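Long-range contacts in insecticidal crystal protein Cry35Ab1 (Bacillus thuringiensis, PDB 4JP0), which acts with a partner protein as a binary insecticidal toxin against western corn rootworm, probably targeting the larval midgut epithelium: residues P173-T179 with I204-Y210; W233-Q239 with Q332-N338; F50-D54 with E270-Q274; D168-S172 with Q209-R213. One frame throughout, in Å; residues are numbered along the deposited sequence.

Contact 1 (P173-T179 with I204-Y210)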
# COMPACT_ATOMS: atom_id res chain seq x y z
N PRO A 173 5.46 -18.12 0.70
CA PRO A 173 5.29 -16.68 0.49
C PRO A 173 6.65 -15.97 0.33
O PRO A 173 7.55 -16.17 1.13
CB PRO A 173 4.59 -16.23 1.77
CG PRO A 173 3.87 -17.47 2.20
CD PRO A 173 4.79 -18.59 1.92
N GLN A 174 6.79 -15.18 -0.72
CA GLN A 174 8.00 -14.36 -0.91
C GLN A 174 7.63 -12.89 -0.79
O GLN A 174 6.63 -12.46 -1.36
CB GLN A 174 8.56 -14.58 -2.31
CG GLN A 174 9.06 -15.97 -2.56
CD GLN A 174 9.47 -16.19 -4.01
OE1 GLN A 174 8.80 -16.93 -4.74
NE2 GLN A 174 10.55 -15.56 -4.43
N LEU A 175 8.39 -12.13 -0.01
CA LEU A 175 8.09 -10.71 0.17
C LEU A 175 8.55 -9.97 -1.07
O LEU A 175 9.74 -9.85 -1.29
CB LEU A 175 8.86 -10.17 1.36
CG LEU A 175 8.62 -8.68 1.65
CD1 LEU A 175 7.17 -8.42 2.07
CD2 LEU A 175 9.61 -8.24 2.72
N MET A 176 7.60 -9.40 -1.82
CA MET A 176 7.88 -8.75 -3.08
C MET A 176 7.83 -7.25 -2.97
O MET A 176 8.23 -6.57 -3.91
CB MET A 176 6.88 -9.21 -4.16
CG MET A 176 6.81 -10.72 -4.32
SD MET A 176 8.38 -11.39 -4.96
CE MET A 176 8.17 -10.88 -6.72
N GLY A 177 7.29 -6.73 -1.86
CA GLY A 177 7.19 -5.28 -1.68
C GLY A 177 6.92 -4.94 -0.22
O GLY A 177 6.28 -5.74 0.48
N TRP A 178 7.38 -3.78 0.24
CA TRP A 178 7.26 -3.39 1.64
C TRP A 178 7.32 -1.87 1.65
O TRP A 178 8.14 -1.27 0.95
CB TRP A 178 8.47 -3.99 2.38
CG TRP A 178 8.63 -3.84 3.85
CD1 TRP A 178 8.47 -4.82 4.79
CD2 TRP A 178 9.15 -2.69 4.56
NE1 TRP A 178 8.80 -4.35 6.04
CE2 TRP A 178 9.21 -3.05 5.94
CE3 TRP A 178 9.52 -1.40 4.19
CZ2 TRP A 178 9.67 -2.17 6.92
CZ3 TRP A 178 9.98 -0.52 5.16
CH2 TRP A 178 10.04 -0.90 6.51
N THR A 179 6.44 -1.24 2.40
CA THR A 179 6.44 0.22 2.39
C THR A 179 5.80 0.73 3.68
O THR A 179 5.06 0.01 4.31
CB THR A 179 5.75 0.74 1.13
OG1 THR A 179 5.95 2.16 0.97
CG2 THR A 179 4.23 0.55 1.20
N ILE A 204 3.46 -0.82 8.63
CA ILE A 204 4.15 -1.56 7.59
C ILE A 204 3.13 -2.28 6.71
O ILE A 204 2.29 -3.04 7.19
CB ILE A 204 5.09 -2.60 8.22
CG1 ILE A 204 6.15 -1.90 9.05
CG2 ILE A 204 5.83 -3.44 7.15
CD1 ILE A 204 6.92 -2.88 10.00
N LEU A 205 3.19 -1.99 5.43
CA LEU A 205 2.32 -2.66 4.45
C LEU A 205 3.23 -3.55 3.56
O LEU A 205 4.18 -3.09 2.90
CB LEU A 205 1.54 -1.60 3.64
CG LEU A 205 0.65 -2.07 2.49
CD1 LEU A 205 -0.34 -3.15 2.94
CD2 LEU A 205 -0.08 -0.86 1.85
N LYS A 206 2.95 -4.85 3.58
CA LYS A 206 3.75 -5.83 2.87
C LYS A 206 2.94 -6.43 1.77
O LYS A 206 1.70 -6.54 1.89
CB LYS A 206 4.07 -6.98 3.81
CG LYS A 206 4.71 -6.61 5.11
CD LYS A 206 5.22 -7.87 5.80
CE LYS A 206 5.71 -7.59 7.20
NZ LYS A 206 6.30 -8.76 7.85
N LYS A 207 3.64 -6.82 0.72
CA LYS A 207 3.04 -7.60 -0.38
C LYS A 207 3.81 -8.90 -0.59
O LYS A 207 4.99 -8.86 -0.97
CB LYS A 207 3.01 -6.83 -1.71
CG LYS A 207 2.07 -7.52 -2.71
CD LYS A 207 2.10 -6.93 -4.15
CE LYS A 207 3.33 -7.41 -4.94
NZ LYS A 207 3.34 -6.88 -6.35
N TYR A 208 3.16 -10.03 -0.32
CA TYR A 208 3.74 -11.34 -0.55
C TYR A 208 3.10 -11.95 -1.76
O TYR A 208 1.91 -11.70 -2.05
CB TYR A 208 3.44 -12.28 0.60
CG TYR A 208 4.13 -11.94 1.91
CD1 TYR A 208 3.47 -11.26 2.94
CD2 TYR A 208 5.45 -12.29 2.12
CE1 TYR A 208 4.14 -10.94 4.14
CE2 TYR A 208 6.09 -11.98 3.33
CZ TYR A 208 5.42 -11.31 4.32
OH TYR A 208 6.09 -11.02 5.52
N GLN A 209 3.88 -12.75 -2.49
CA GLN A 209 3.32 -13.55 -3.58
C GLN A 209 3.86 -14.97 -3.46
O GLN A 209 4.90 -15.19 -2.83
CB GLN A 209 3.62 -12.95 -4.95
CG GLN A 209 2.86 -11.65 -5.21
CD GLN A 209 3.21 -11.04 -6.55
OE1 GLN A 209 4.38 -11.03 -6.95
NE2 GLN A 209 2.21 -10.51 -7.26
N TYR A 210 3.11 -15.91 -4.01
CA TYR A 210 3.44 -17.32 -3.99
C TYR A 210 2.43 -18.04 -4.89
O TYR A 210 1.42 -17.46 -5.28
CB TYR A 210 3.37 -17.89 -2.58
CG TYR A 210 2.10 -17.59 -1.81
CD1 TYR A 210 1.06 -18.51 -1.73
CD2 TYR A 210 1.96 -16.39 -1.12
CE1 TYR A 210 -0.11 -18.22 -0.98
CE2 TYR A 210 0.82 -16.11 -0.38
CZ TYR A 210 -0.20 -17.01 -0.31
OH TYR A 210 -1.31 -16.66 0.44

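Contact 2 (W233-Q239 with Q332-N338)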
# COMPACT_ATOMS: atom_id res chain seq x y z
N TRP A 233 -11.01 -18.49 -8.91
CA TRP A 233 -9.96 -17.51 -8.68
C TRP A 233 -10.63 -16.26 -8.17
O TRP A 233 -11.85 -16.23 -8.01
CB TRP A 233 -9.15 -17.25 -9.95
CG TRP A 233 -9.97 -16.71 -11.10
CD1 TRP A 233 -10.75 -17.42 -11.98
CD2 TRP A 233 -10.03 -15.35 -11.52
NE1 TRP A 233 -11.31 -16.57 -12.90
CE2 TRP A 233 -10.89 -15.29 -12.63
CE3 TRP A 233 -9.48 -14.17 -11.03
CZ2 TRP A 233 -11.18 -14.09 -13.28
CZ3 TRP A 233 -9.76 -12.98 -11.67
CH2 TRP A 233 -10.61 -12.95 -12.78
N GLY A 234 -9.84 -15.22 -7.94
CA GLY A 234 -10.38 -13.99 -7.39
C GLY A 234 -10.06 -13.91 -5.90
O GLY A 234 -8.92 -14.13 -5.49
N THR A 235 -11.06 -13.63 -5.09
CA THR A 235 -10.85 -13.56 -3.66
C THR A 235 -12.11 -13.93 -2.94
O THR A 235 -13.21 -13.69 -3.45
CB THR A 235 -10.41 -12.15 -3.25
OG1 THR A 235 -10.19 -12.12 -1.83
CG2 THR A 235 -11.54 -11.15 -3.47
N GLU A 236 -11.96 -14.53 -1.77
CA GLU A 236 -13.10 -14.90 -0.95
C GLU A 236 -13.19 -13.95 0.23
O GLU A 236 -14.04 -14.10 1.10
CB GLU A 236 -12.97 -16.33 -0.42
CG GLU A 236 -13.18 -17.41 -1.47
CD GLU A 236 -13.11 -18.81 -0.90
OE1 GLU A 236 -12.80 -18.95 0.31
OE2 GLU A 236 -13.35 -19.78 -1.66
N ILE A 237 -12.31 -12.95 0.23
CA ILE A 237 -12.28 -11.97 1.30
C ILE A 237 -13.24 -10.83 0.97
O ILE A 237 -13.37 -10.42 -0.17
CB ILE A 237 -10.84 -11.44 1.47
CG1 ILE A 237 -9.89 -12.60 1.79
CG2 ILE A 237 -10.77 -10.36 2.57
CD1 ILE A 237 -10.43 -13.51 2.90
N ASP A 238 -13.96 -10.36 1.99
CA ASP A 238 -14.79 -9.18 1.85
C ASP A 238 -13.86 -7.95 1.80
O ASP A 238 -13.11 -7.70 2.75
CB ASP A 238 -15.68 -9.09 3.07
CG ASP A 238 -16.51 -7.85 3.06
OD1 ASP A 238 -16.33 -6.99 2.17
OD2 ASP A 238 -17.36 -7.65 3.93
N GLN A 239 -13.87 -7.21 0.69
CA GLN A 239 -12.93 -6.09 0.55
C GLN A 239 -13.39 -4.88 1.35
O GLN A 239 -12.58 -4.07 1.79
CB GLN A 239 -12.68 -5.70 -0.91
CG GLN A 239 -12.10 -6.80 -1.83
CD GLN A 239 -11.27 -6.25 -3.01
OE1 GLN A 239 -10.53 -5.26 -2.86
NE2 GLN A 239 -11.39 -6.89 -4.17
N GLN A 332 -5.45 -8.27 6.39
CA GLN A 332 -4.84 -9.04 5.30
C GLN A 332 -5.90 -9.34 4.28
O GLN A 332 -7.06 -9.49 4.62
CB GLN A 332 -4.31 -10.37 5.80
CG GLN A 332 -5.35 -11.20 6.54
CD GLN A 332 -4.94 -12.67 6.76
OE1 GLN A 332 -4.00 -13.17 6.13
NE2 GLN A 332 -5.65 -13.34 7.65
N ILE A 333 -5.48 -9.47 3.03
CA ILE A 333 -6.38 -9.91 1.97
C ILE A 333 -5.54 -10.66 0.98
O ILE A 333 -4.41 -10.24 0.69
CB ILE A 333 -7.13 -8.72 1.29
CG1 ILE A 333 -7.85 -9.20 0.02
CG2 ILE A 333 -6.16 -7.65 0.92
CD1 ILE A 333 -8.86 -8.16 -0.57
N GLN A 334 -6.04 -11.81 0.55
CA GLN A 334 -5.38 -12.58 -0.49
C GLN A 334 -6.25 -12.59 -1.75
O GLN A 334 -7.47 -12.67 -1.67
CB GLN A 334 -5.13 -14.02 -0.04
CG GLN A 334 -4.04 -14.15 0.98
CD GLN A 334 -4.57 -13.86 2.36
OE1 GLN A 334 -5.65 -14.35 2.72
NE2 GLN A 334 -3.81 -13.08 3.14
N THR A 335 -5.60 -12.46 -2.89
CA THR A 335 -6.31 -12.49 -4.18
C THR A 335 -5.51 -13.37 -5.13
O THR A 335 -4.31 -13.57 -4.92
CB THR A 335 -6.45 -11.08 -4.78
OG1 THR A 335 -5.17 -10.51 -5.05
CG2 THR A 335 -7.10 -10.09 -3.78
N SER A 336 -6.17 -13.91 -6.16
CA SER A 336 -5.46 -14.67 -7.18
C SER A 336 -5.81 -14.08 -8.54
O SER A 336 -6.92 -13.60 -8.74
CB SER A 336 -5.81 -16.16 -7.12
OG SER A 336 -7.19 -16.35 -7.32
N ASP A 337 -4.87 -14.14 -9.45
CA ASP A 337 -4.89 -13.48 -10.76
C ASP A 337 -4.99 -14.53 -11.86
O ASP A 337 -4.03 -15.28 -12.13
CB ASP A 337 -3.57 -12.71 -10.87
CG ASP A 337 -3.42 -11.96 -12.17
OD1 ASP A 337 -4.26 -12.17 -13.09
OD2 ASP A 337 -2.47 -11.16 -12.35
N ASN A 338 -6.15 -14.60 -12.49
CA ASN A 338 -6.40 -15.63 -13.48
C ASN A 338 -5.43 -15.55 -14.65
O ASN A 338 -5.23 -16.54 -15.35
CB ASN A 338 -7.85 -15.66 -13.93
CG ASN A 338 -8.20 -14.50 -14.80
OD1 ASN A 338 -7.92 -13.35 -14.47
ND2 ASN A 338 -8.84 -14.80 -15.94
O HOH W 1 -7.96 -17.33 -4.94

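Contact 3 (F50-D54 with E270-Q274)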
# COMPACT_ATOMS: atom_id res chain seq x y z
N PHE A 50 4.02 14.09 7.71
CA PHE A 50 3.99 12.84 6.90
C PHE A 50 4.20 13.18 5.43
O PHE A 50 3.62 14.16 4.93
CB PHE A 50 2.67 12.12 7.06
CG PHE A 50 2.49 11.47 8.42
CD1 PHE A 50 1.57 11.95 9.32
CD2 PHE A 50 3.25 10.38 8.79
CE1 PHE A 50 1.37 11.33 10.54
CE2 PHE A 50 3.07 9.77 10.03
CZ PHE A 50 2.12 10.25 10.90
N PRO A 51 5.01 12.41 4.73
CA PRO A 51 5.28 12.68 3.32
C PRO A 51 4.20 12.03 2.44
O PRO A 51 3.72 10.93 2.75
CB PRO A 51 6.64 12.00 3.10
CG PRO A 51 6.55 10.74 4.00
CD PRO A 51 5.69 11.17 5.19
N ILE A 52 3.85 12.72 1.36
CA ILE A 52 2.94 12.19 0.36
C ILE A 52 3.55 12.39 -1.01
O ILE A 52 4.68 12.90 -1.15
CB ILE A 52 1.54 12.84 0.48
CG1 ILE A 52 1.60 14.37 0.33
CG2 ILE A 52 0.87 12.45 1.82
CD1 ILE A 52 0.19 15.03 0.29
N ASP A 53 2.83 11.97 -2.04
CA ASP A 53 3.39 12.04 -3.37
C ASP A 53 3.76 13.47 -3.78
O ASP A 53 3.26 14.45 -3.25
CB ASP A 53 2.43 11.44 -4.42
CG ASP A 53 2.23 9.92 -4.29
OD1 ASP A 53 3.06 9.20 -3.66
OD2 ASP A 53 1.22 9.37 -4.82
N ASP A 54 4.68 13.56 -4.74
CA ASP A 54 5.06 14.82 -5.36
C ASP A 54 5.65 15.86 -4.39
O ASP A 54 5.31 17.06 -4.46
CB ASP A 54 3.89 15.39 -6.19
CG ASP A 54 3.35 14.38 -7.22
OD1 ASP A 54 4.13 13.86 -8.03
OD2 ASP A 54 2.13 14.05 -7.30
N GLU A 270 -3.26 9.83 -1.62
CA GLU A 270 -2.14 10.72 -1.80
C GLU A 270 -0.78 10.03 -1.78
O GLU A 270 0.24 10.72 -1.90
CB GLU A 270 -2.18 11.89 -0.80
CG GLU A 270 -3.24 12.93 -1.14
CD GLU A 270 -3.62 13.81 0.04
OE1 GLU A 270 -3.27 13.49 1.19
OE2 GLU A 270 -4.30 14.81 -0.17
N ILE A 271 -0.77 8.71 -1.59
CA ILE A 271 0.49 7.99 -1.68
C ILE A 271 0.42 6.91 -2.75
O ILE A 271 1.21 5.95 -2.77
CB ILE A 271 0.95 7.40 -0.30
CG1 ILE A 271 -0.09 6.42 0.25
CG2 ILE A 271 1.22 8.55 0.72
CD1 ILE A 271 0.47 5.45 1.30
N LYS A 272 -0.55 7.02 -3.64
CA LYS A 272 -0.69 6.00 -4.68
C LYS A 272 0.55 5.74 -5.54
O LYS A 272 0.77 4.59 -5.97
CB LYS A 272 -1.90 6.28 -5.61
CG LYS A 272 -1.75 7.51 -6.45
CD LYS A 272 -3.07 7.84 -7.18
CE LYS A 272 -3.33 9.35 -7.20
NZ LYS A 272 -4.15 9.66 -8.41
N THR A 273 1.35 6.75 -5.78
CA THR A 273 2.58 6.56 -6.56
C THR A 273 3.56 5.72 -5.75
O THR A 273 4.23 4.84 -6.28
CB THR A 273 3.22 7.92 -6.89
OG1 THR A 273 2.40 8.59 -7.85
CG2 THR A 273 4.55 7.75 -7.59
N GLN A 274 3.63 6.00 -4.46
CA GLN A 274 4.49 5.26 -3.54
C GLN A 274 4.06 3.80 -3.49
O GLN A 274 4.88 2.88 -3.51
CB GLN A 274 4.38 5.86 -2.15
CG GLN A 274 5.09 5.02 -1.06
CD GLN A 274 4.83 5.57 0.32
OE1 GLN A 274 4.51 6.75 0.47
NE2 GLN A 274 5.01 4.73 1.35
O HOH W 2 4.10 8.18 2.84
O HOH W 3 4.26 9.22 -0.94

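Contact 4 (D168-S172 with Q209-R213)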
# COMPACT_ATOMS: atom_id res chain seq x y z
N ASP A 168 3.43 -30.60 -4.84
CA ASP A 168 3.16 -29.70 -3.75
C ASP A 168 1.89 -28.89 -4.02
O ASP A 168 1.52 -28.68 -5.16
CB ASP A 168 4.32 -28.72 -3.58
CG ASP A 168 5.56 -29.35 -2.97
OD1 ASP A 168 5.49 -30.49 -2.45
OD2 ASP A 168 6.65 -28.74 -2.95
N ASN A 169 1.28 -28.37 -2.97
CA ASN A 169 0.07 -27.58 -3.12
C ASN A 169 0.35 -26.13 -3.41
O ASN A 169 -0.57 -25.37 -3.69
CB ASN A 169 -0.83 -27.69 -1.88
CG ASN A 169 -1.37 -29.09 -1.68
OD1 ASN A 169 -1.40 -29.90 -2.62
ND2 ASN A 169 -1.76 -29.41 -0.44
N GLY A 170 1.60 -25.73 -3.28
CA GLY A 170 1.97 -24.35 -3.54
C GLY A 170 3.41 -24.07 -3.23
O GLY A 170 4.18 -25.01 -3.00
N THR A 171 3.79 -22.81 -3.25
CA THR A 171 5.14 -22.42 -2.85
C THR A 171 5.11 -21.47 -1.66
O THR A 171 4.06 -20.97 -1.30
CB THR A 171 5.92 -21.74 -3.97
OG1 THR A 171 5.21 -20.57 -4.45
CG2 THR A 171 6.11 -22.70 -5.19
N SER A 172 6.27 -21.17 -1.09
CA SER A 172 6.28 -20.34 0.12
C SER A 172 6.15 -18.86 -0.16
O SER A 172 6.68 -18.40 -1.14
CB SER A 172 7.54 -20.62 0.92
OG SER A 172 7.50 -22.00 1.30
N GLN A 209 3.88 -12.75 -2.49
CA GLN A 209 3.32 -13.55 -3.58
C GLN A 209 3.86 -14.97 -3.46
O GLN A 209 4.90 -15.19 -2.83
CB GLN A 209 3.62 -12.95 -4.95
CG GLN A 209 2.86 -11.65 -5.21
CD GLN A 209 3.21 -11.04 -6.55
OE1 GLN A 209 4.38 -11.03 -6.95
NE2 GLN A 209 2.21 -10.51 -7.26
N TYR A 210 3.11 -15.91 -4.01
CA TYR A 210 3.44 -17.32 -3.99
C TYR A 210 2.43 -18.04 -4.89
O TYR A 210 1.42 -17.46 -5.28
CB TYR A 210 3.37 -17.89 -2.58
CG TYR A 210 2.10 -17.59 -1.81
CD1 TYR A 210 1.06 -18.51 -1.73
CD2 TYR A 210 1.96 -16.39 -1.12
CE1 TYR A 210 -0.11 -18.22 -0.98
CE2 TYR A 210 0.82 -16.11 -0.38
CZ TYR A 210 -0.20 -17.01 -0.31
OH TYR A 210 -1.31 -16.66 0.44
N TRP A 211 2.72 -19.29 -5.22
CA TRP A 211 1.80 -20.10 -6.00
C TRP A 211 0.95 -20.96 -5.06
O TRP A 211 1.42 -21.34 -3.99
CB TRP A 211 2.61 -21.02 -6.93
CG TRP A 211 3.35 -20.29 -8.02
CD1 TRP A 211 4.68 -19.96 -8.05
CD2 TRP A 211 2.79 -19.83 -9.26
NE1 TRP A 211 4.99 -19.33 -9.24
CE2 TRP A 211 3.84 -19.22 -10.00
CE3 TRP A 211 1.52 -19.91 -9.86
CZ2 TRP A 211 3.66 -18.67 -11.27
CZ3 TRP A 211 1.33 -19.33 -11.15
CH2 TRP A 211 2.39 -18.74 -11.83
N GLN A 212 -0.29 -21.27 -5.48
CA GLN A 212 -1.23 -22.12 -4.77
C GLN A 212 -2.13 -22.86 -5.77
O GLN A 212 -2.56 -22.29 -6.75
CB GLN A 212 -2.12 -21.26 -3.85
CG GLN A 212 -3.05 -22.05 -2.95
CD GLN A 212 -3.82 -21.14 -1.98
OE1 GLN A 212 -5.06 -21.05 -2.04
NE2 GLN A 212 -3.09 -20.45 -1.11
N ARG A 213 -2.41 -24.13 -5.49
CA ARG A 213 -3.30 -24.96 -6.30
C ARG A 213 -4.62 -24.25 -6.53
O ARG A 213 -5.17 -23.66 -5.62
CB ARG A 213 -3.53 -26.29 -5.55
CG ARG A 213 -4.75 -27.09 -5.96
CD ARG A 213 -4.99 -28.34 -5.08
NE ARG A 213 -6.41 -28.70 -5.02
CZ ARG A 213 -6.86 -29.90 -4.69
NH1 ARG A 213 -6.01 -30.88 -4.39
NH2 ARG A 213 -8.17 -30.13 -4.66

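Contact 1 (P173-T179 with I204-Y210)
I204 lays its CG2 methyl over one face of the W178 indole. The methyl stands 3.7 Å from the centroid of the five-membered ring, a CH-pi contact offset toward the rim. W178 reaches it with CG anti to its backbone N (chi1 -177°), which brings the indole back toward I204. The two strands, 174-179 and 204-210, pair antiparallel at one margin of a four-stranded sheet, and a classic beta bulge interrupts their register. On the same face as W178, L175 places CD1 over the Y208 ring, 4.1 Å from its centroid and 19° off the normal. P173 packs CG over one face of the Y210 ring at the strand end.

At the bulge M176 and G177 both face K207. The M176 N donates to K207 O at 2.8 Å, while the bond from G177 N to the same oxygen is weak. Regular pairing resumes on both sides, with Q174 bonded to Q209 and T179 to L205.

The other face carries T179 and L205, covered by L275 and L279 of helix 272-279. K207 sends NZ to the carbonyl of L279. Back on the W178 face, K206 forms a salt bridge with E327, and its NZ also donates to Y208 OH at 3.3 Å. Q209 NE2 bonds T316 OG1. M176 crosses Q209 at about a right angle, with M176 CG 3.6 Å from Q209 OE1.

Contact 2 (W233-Q239 with Q332-N338)
S336 OG is gripped by two partners: the backbone N of G234, 2.9 Å away, and a water at 2.7 Å. The serine oxygen sits between its own backbone N and carbonyl carbon (chi1 60°), and from there it meets the glycine N-H. The bond is bent, with an N-H...O angle of 135°. In return S336 N donates to G234 O at 2.8 Å.

Next to G234, T235 OG1 donates to the carbonyl of Q334 at 2.8 Å, nearly in line with the C=O bond. The same hydroxyl oxygen accepts from I237 N, so it bonds to two groups at once. That second bond closes an ST turn, in the stretch that leads from strand 225-234 to helix 240-247. The contact thus joins this stretch to strand 327-346, one of the two outermost strands of the four-stranded sheet.

W233 and N338 stack beyond the serine. N338 CB lies over the centre of the indole, 3.4 Å from the centroid of the five-membered ring, and the amide plane is only 10° from the ring plane. N338 OD1 reaches over the six-membered ring, 3.2 Å from W233 CH2. S336 O lies at the ring edge, in its plane. W233 NE1 is buried with no polar partner in the model.

Past the turn the contact becomes apolar. I237 crosses I333 obliquely, with I237 CB 4.0 Å from I333 CG1. The tip of I333, CD1, touches Q239 CG at 3.7 Å, while the Q239 amide bonds to the backbone of I251 and M290.

Contact 3 (F50-D54 with E270-Q274)
D53 makes the direct hydrogen bonds of this contact, through both its backbone and its carboxylate. D53 N donates to E270 O at 2.9 Å, with an N-H...O angle of 170°. The carboxylate turns to the first turn of helix 272-279. OD2 accepts from T273 N at 2.8 Å on its syn side, 26° out of the carboxylate plane. OD1 takes a weak bond from Q274 N at 3.3 Å. D53 CG stands anti to the carbonyl carbon (chi1 -68°), which brings the carboxylate within reach of the T273 and Q274 amides. I271 holds the N-cap position itself, so D53 serves the helix start from a distant part of the chain.

Two waters extend the polar side. One donates to P51 O and to Q274 OE1. The other donates to D53 OD1 and to the same Q274 oxygen. Q274 NE2 bonds T179 OG1 and L180 O.

The apolar part is built on I52. Its side chain runs beside that of E270, pointing the same way. I52 CG2 touches I271 CG2 at 4.1 Å, the two side chains crossing at about a right angle. I52 CB also packs closely on a carbonyl, 3.4 Å from E270 O. The E270 carboxylate is bonded to Y82 OH.

The contact joins the ricin B-type lectin part, a beta-trefoil in this family, to the toxin part of the chain. A carboxylate from the lectin part accepts the N-terminal amides of a toxin-part helix. It is probably stabilised by that helix N-terminus, which would be expected to favour its ionised form.

Contact 4 (D168-S172 with Q209-R213)
The W211 indole has T171 OG1 at its edge, near the ring plane, 3.7 Å from W211 CD1. The two side chains run side by side and point the same way. Y158 meets the indole edge-to-face, and W211 NE1 bonds to K156 O. The Y210 ring has Q212 NE2 of its own strand at its edge, in plane. T171 O approaches the Y210 side chain obliquely, 3.4 Å from Y210 CB.

T171 grips the strand twice. Its OG1, between the backbone N and carbonyl carbon (chi1 57°), accepts from W211 N at 2.9 Å along an almost straight line of 175°. Its backbone N donates to W211 O, also at 2.9 Å. A third bond runs from R213 N to N169 O at 2.9 Å.

Between these bonds G170 comes close to the strand, its CA 3.1 Å from W211 O. Having no side chain, G170 can come this near.

Residues 169-172 run nearly opposite to 209-213, 168° apart. The arrangement is a single backbone bridge between a loop and strand 202-221, antiparallel in direction, just before strand 174-182 pairs with the same strand in the toxin sheet.

Overall arrangement
Contacts 1 and 4 lie on the same strand, 202-221, and share Q209 and Y210. Contact 1 is regular strand pairing, partly buried, and contact 4 is its irregular continuation at the surface, with a single bridge. Contact 2 is buried and lies at strand 327-346, the other outermost strand of the four-stranded sheet. It touches contacts 1 and 4 through packing of Y210 on Q334. Its bonds rely partly on serine and threonine hydroxyls, whereas contact 1 depends on backbone bonds and ring faces. Contact 3 stands apart, joining the lectin part to a helix start through a carboxylate. It meets contact 1 where Q274 bonds T179, but lies about 14 Å from contact 4, nearest atoms.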